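Local atomic coordinates of macrophomate synthase intermolecular Diels-Alderase (Macrophoma commelinae, PDB entry 1IZC), a protein that belongs to the HpcH/HpaI aldolase and citrate lyase family of TIM-barrel enzymes and holds a magnesium ion together with pyruvic acid. Residues A[108-113]-A[119-124]; A[182-187]-A[191-196]. The protein carries 1 engineered substitution. One frame throughout, in Å; residues are numbered along the deposited sequence.

In the fold
Contacts 1 and 2 follow each other along the chain of a TIM barrel and pack neighbouring strands, 120-123 and 179-184, against helices outside the sheet. Their centres lie about 19 Å apart, but the strands meet directly: Ile-123 O and Gln-183 N are 2.8 Å apart, a probable hydrogen bond between parallel neighbours. At the same end of the strands, Pro-124 CB packs 3.3 Å from Glu-185 OE2. Contact 2 carries Gln-183 and Glu-185 of the pyruvic acid pocket, and Glu-185 also binds magnesium. Contact 1 is more remote, with the side chain of Ile-121 about 13 Å from pyruvic acid and about 14 Å from the metal.

Contact 1: A[108-113]-A[119-124]; sequences VSLSTA and AGIVIP. Engineered in segment 108-113: Val-108 (natural residue Ile).
Leu-110 and Ile-121 join the helix of a beta-alpha-beta unit to the strand that follows it. The unit runs from strand 97-101 through helix 107-116 to strand 120-123, one of the repeating beta-alpha-beta units of the TIM barrel, and the contact is small and wholly apolar. Most of it centres on Leu-110 CD1. This methyl lies 3.8 Å from Ile-121 CD1, and it touches CG1 and CG2 of the same isoleucine almost as closely, so that it sits among the branches and does not merely meet their tip. The two side chains cross at about a right angle. The CB of Leu-110 does not point at the strand; with CG anti to the backbone N (chi1 177°), the second torsion swings CD1 over to Ile-121. The isoleucine is itself bent back, with chi2 at -68°, and this carries its CD1 toward the helix, where it also lies 4.0 Å from Ala-113 CB. Ala-113, about one turn further along the helix, adds a single methyl. Met-139 of helix 129-139 packs on both Leu-110 and Ile-121, and Ile-85 of helix 78-91 on Ala-113, which closes this side into the buried layer between sheet and helices.

The more open side of the helix carries the partly exposed Val-108, an engineered residue, Ser-109 and Ser-111. A second subunit packs on Val-108 and Ser-111, and also on Thr-112, which is buried. Thr-112 OG1 donates to Val-108 O at 2.7 Å, from 36° out of the carbonyl plane, while Thr-112 N reaches the same oxygen from the opposite face.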
# COMPACT_ATOMS: atom_id res chain seq x y z
N VAL A 108 -18.69 2.45 -8.71
CA VAL A 108 -17.89 1.85 -7.65
C VAL A 108 -17.52 2.88 -6.59
O VAL A 108 -17.55 2.59 -5.40
CB VAL A 108 -16.61 1.19 -8.23
CG1 VAL A 108 -15.73 0.66 -7.09
CG2 VAL A 108 -17.00 0.02 -9.15
N SER A 109 -17.18 4.09 -7.01
CA SER A 109 -16.85 5.12 -6.02
C SER A 109 -18.09 5.36 -5.15
O SER A 109 -18.00 5.50 -3.93
CB SER A 109 -16.46 6.44 -6.70
OG SER A 109 -15.24 6.32 -7.42
N LEU A 110 -19.25 5.40 -5.79
CA LEU A 110 -20.50 5.65 -5.07
C LEU A 110 -20.83 4.54 -4.09
O LEU A 110 -21.12 4.81 -2.93
CB LEU A 110 -21.65 5.81 -6.06
CG LEU A 110 -23.03 6.01 -5.42
CD1 LEU A 110 -23.06 7.32 -4.60
CD2 LEU A 110 -24.08 6.05 -6.53
N SER A 111 -20.79 3.29 -4.54
CA SER A 111 -21.13 2.20 -3.63
C SER A 111 -20.10 2.09 -2.51
O SER A 111 -20.45 1.77 -1.38
CB SER A 111 -21.25 0.86 -4.38
OG SER A 111 -20.00 0.45 -4.89
N THR A 112 -18.84 2.39 -2.82
CA THR A 112 -17.80 2.33 -1.79
C THR A 112 -18.08 3.39 -0.72
O THR A 112 -18.01 3.11 0.48
CB THR A 112 -16.41 2.59 -2.41
OG1 THR A 112 -16.10 1.55 -3.34
CG2 THR A 112 -15.34 2.66 -1.31
N ALA A 113 -18.39 4.60 -1.17
CA ALA A 113 -18.66 5.69 -0.23
C ALA A 113 -19.86 5.35 0.64
O ALA A 113 -19.82 5.52 1.86
CB ALA A 113 -18.92 6.99 -0.99
N ALA A 119 -22.69 9.88 4.73
CA ALA A 119 -24.06 10.34 4.97
C ALA A 119 -24.56 11.30 3.89
O ALA A 119 -25.75 11.58 3.81
CB ALA A 119 -24.14 11.03 6.34
N GLY A 120 -23.66 11.78 3.06
CA GLY A 120 -24.03 12.70 1.99
C GLY A 120 -23.21 12.46 0.74
O GLY A 120 -22.01 12.16 0.81
N ILE A 121 -23.85 12.58 -0.41
CA ILE A 121 -23.18 12.41 -1.69
C ILE A 121 -23.40 13.68 -2.50
O ILE A 121 -24.54 14.12 -2.69
CB ILE A 121 -23.76 11.21 -2.48
CG1 ILE A 121 -23.55 9.90 -1.69
CG2 ILE A 121 -23.13 11.13 -3.85
CD1 ILE A 121 -22.08 9.45 -1.55
N VAL A 122 -22.31 14.28 -2.97
CA VAL A 122 -22.38 15.47 -3.81
C VAL A 122 -22.13 15.00 -5.24
O VAL A 122 -21.14 14.31 -5.52
CB VAL A 122 -21.33 16.53 -3.40
CG1 VAL A 122 -21.32 17.67 -4.43
CG2 VAL A 122 -21.65 17.06 -2.00
N ILE A 123 -23.04 15.36 -6.14
CA ILE A 123 -22.96 14.95 -7.54
C ILE A 123 -22.45 16.11 -8.38
O ILE A 123 -23.11 17.15 -8.48
CB ILE A 123 -24.36 14.57 -8.07
CG1 ILE A 123 -24.98 13.49 -7.18
CG2 ILE A 123 -24.24 14.08 -9.53
CD1 ILE A 123 -26.49 13.39 -7.36
N PRO A 124 -21.26 15.96 -8.99
CA PRO A 124 -20.78 17.08 -9.78
C PRO A 124 -21.42 17.25 -11.16
O PRO A 124 -22.01 16.31 -11.71
CB PRO A 124 -19.27 16.81 -9.88
CG PRO A 124 -19.18 15.32 -9.88
CD PRO A 124 -20.28 14.86 -8.92

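Contact 2: A[182-187]-A[191-196]; sequences PQIESV and ENVDAI. With MG (magnesium ion), chain B; PYR (pyruvic acid), chain C.
Glu-185 OE2 accepts a hydrogen bond from water 1 at 2.7 Å and another from the backbone N of His-125, while the partner oxygen, OE1, binds magnesium at 2.1 Å. Water 1 is itself a metal ligand, so it ties the second carboxylate oxygen back to the same ion. Pyruvic acid chelates the metal through O and O3; water 2 and Asp-211 complete the site. Gln-183, its chain extended, brings NE2 to 3.0 Å from pyruvic acid O3, and its OE1 is hydrogen-bonded to Arg-101 NH1.

Gln-183 points away from helix 193-197, toward the pocket side, while Pro-182 and Ile-184 point toward the helix. Ile-184 CD1 meets Ile-196 CD1 tip to tip at 3.6 Å. Val-193 CG2 lies 4.2 Å from Ile-184 CG1. Pro-182 CB lies 4.1 Å from Ile-196 CG2, the two side chains sliding past each other in opposite directions. Apolar packing thus holds strand 182-184 against the helix, while metal and hydrogen bonds grip the Glu-185 carboxylate just beyond its end, consistent with a carboxylate fixed in rotation for binding magnesium and pyruvic acid together.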
# COMPACT_ATOMS: atom_id res chain seq x y z
N PRO A 182 -26.93 17.89 -5.34
CA PRO A 182 -26.47 18.15 -6.71
C PRO A 182 -25.54 19.35 -6.69
O PRO A 182 -25.75 20.28 -5.91
CB PRO A 182 -27.75 18.50 -7.45
CG PRO A 182 -28.83 17.79 -6.67
CD PRO A 182 -28.39 18.03 -5.24
N GLN A 183 -24.51 19.33 -7.54
CA GLN A 183 -23.62 20.47 -7.63
C GLN A 183 -23.84 21.10 -9.01
O GLN A 183 -23.79 20.43 -10.04
CB GLN A 183 -22.16 20.03 -7.46
CG GLN A 183 -21.19 21.15 -7.65
CD GLN A 183 -19.79 20.80 -7.20
OE1 GLN A 183 -19.41 19.62 -7.19
NE2 GLN A 183 -19.03 21.81 -6.82
N ILE A 184 -24.14 22.40 -9.00
CA ILE A 184 -24.41 23.18 -10.21
C ILE A 184 -23.13 23.93 -10.56
O ILE A 184 -22.67 24.79 -9.80
CB ILE A 184 -25.54 24.20 -9.94
CG1 ILE A 184 -26.81 23.47 -9.48
CG2 ILE A 184 -25.84 25.02 -11.19
CD1 ILE A 184 -27.42 22.58 -10.55
N GLU A 185 -22.57 23.63 -11.72
CA GLU A 185 -21.30 24.26 -12.08
C GLU A 185 -21.07 24.41 -13.57
O GLU A 185 -19.95 24.30 -14.06
CB GLU A 185 -20.16 23.48 -11.45
CG GLU A 185 -20.19 21.99 -11.71
CD GLU A 185 -19.14 21.28 -10.89
OE1 GLU A 185 -18.18 21.96 -10.50
OE2 GLU A 185 -19.26 20.06 -10.64
N SER A 186 -22.15 24.68 -14.29
CA SER A 186 -22.05 24.89 -15.72
C SER A 186 -23.16 25.83 -16.15
O SER A 186 -24.13 26.02 -15.41
CB SER A 186 -22.19 23.57 -16.49
OG SER A 186 -23.47 23.00 -16.32
N VAL A 187 -23.02 26.41 -17.33
CA VAL A 187 -24.03 27.32 -17.84
C VAL A 187 -25.37 26.59 -17.98
O VAL A 187 -26.42 27.12 -17.60
CB VAL A 187 -23.61 27.91 -19.21
CG1 VAL A 187 -24.77 28.66 -19.85
CG2 VAL A 187 -22.42 28.83 -19.02
N GLU A 191 -28.91 27.30 -16.07
CA GLU A 191 -30.11 27.53 -16.86
C GLU A 191 -31.27 26.62 -16.44
O GLU A 191 -32.44 26.98 -16.62
CB GLU A 191 -29.80 27.36 -18.35
CG GLU A 191 -28.69 28.30 -18.83
CD GLU A 191 -28.42 28.25 -20.33
OE1 GLU A 191 -28.23 27.14 -20.88
OE2 GLU A 191 -28.37 29.33 -20.95
N ASN A 192 -30.95 25.47 -15.87
CA ASN A 192 -31.98 24.52 -15.47
C ASN A 192 -32.06 24.36 -13.94
O ASN A 192 -32.65 23.40 -13.44
CB ASN A 192 -31.69 23.17 -16.13
CG ASN A 192 -32.87 22.20 -16.07
OD1 ASN A 192 -34.03 22.61 -16.14
ND2 ASN A 192 -32.57 20.91 -15.97
N VAL A 193 -31.50 25.31 -13.20
CA VAL A 193 -31.49 25.19 -11.73
C VAL A 193 -32.86 25.23 -11.07
O VAL A 193 -33.07 24.62 -10.02
CB VAL A 193 -30.56 26.26 -11.08
CG1 VAL A 193 -31.19 27.65 -11.17
CG2 VAL A 193 -30.29 25.90 -9.63
N ASP A 194 -33.82 25.93 -11.67
CA ASP A 194 -35.14 25.96 -11.06
C ASP A 194 -35.72 24.55 -10.96
O ASP A 194 -36.30 24.19 -9.94
CB ASP A 194 -36.09 26.86 -11.85
CG ASP A 194 -35.67 28.32 -11.82
OD1 ASP A 194 -35.10 28.74 -10.79
OD2 ASP A 194 -35.90 29.03 -12.82
N ALA A 195 -35.55 23.76 -12.02
CA ALA A 195 -36.07 22.40 -12.03
C ALA A 195 -35.30 21.49 -11.07
O ALA A 195 -35.89 20.67 -10.37
CB ALA A 195 -36.02 21.84 -13.44
N ILE A 196 -33.99 21.63 -11.05
CA ILE A 196 -33.18 20.79 -10.19
C ILE A 196 -33.48 21.08 -8.71
O ILE A 196 -33.64 20.16 -7.91
CB ILE A 196 -31.67 20.99 -10.48
CG1 ILE A 196 -31.37 20.56 -11.92
CG2 ILE A 196 -30.83 20.16 -9.49
CD1 ILE A 196 -30.00 21.01 -12.43
MG MG B . -16.18 21.51 -10.13
C PYR C . -15.83 24.01 -8.72
O PYR C . -15.76 23.62 -9.90
OXT PYR C . -15.67 25.20 -8.35
CA PYR C . -16.15 22.90 -7.75
O3 PYR C . -16.31 21.71 -8.09
CB PYR C . -16.26 23.33 -6.35
O HOH W 1 -16.71 19.38 -10.13
O HOH W 2 -13.98 21.17 -9.70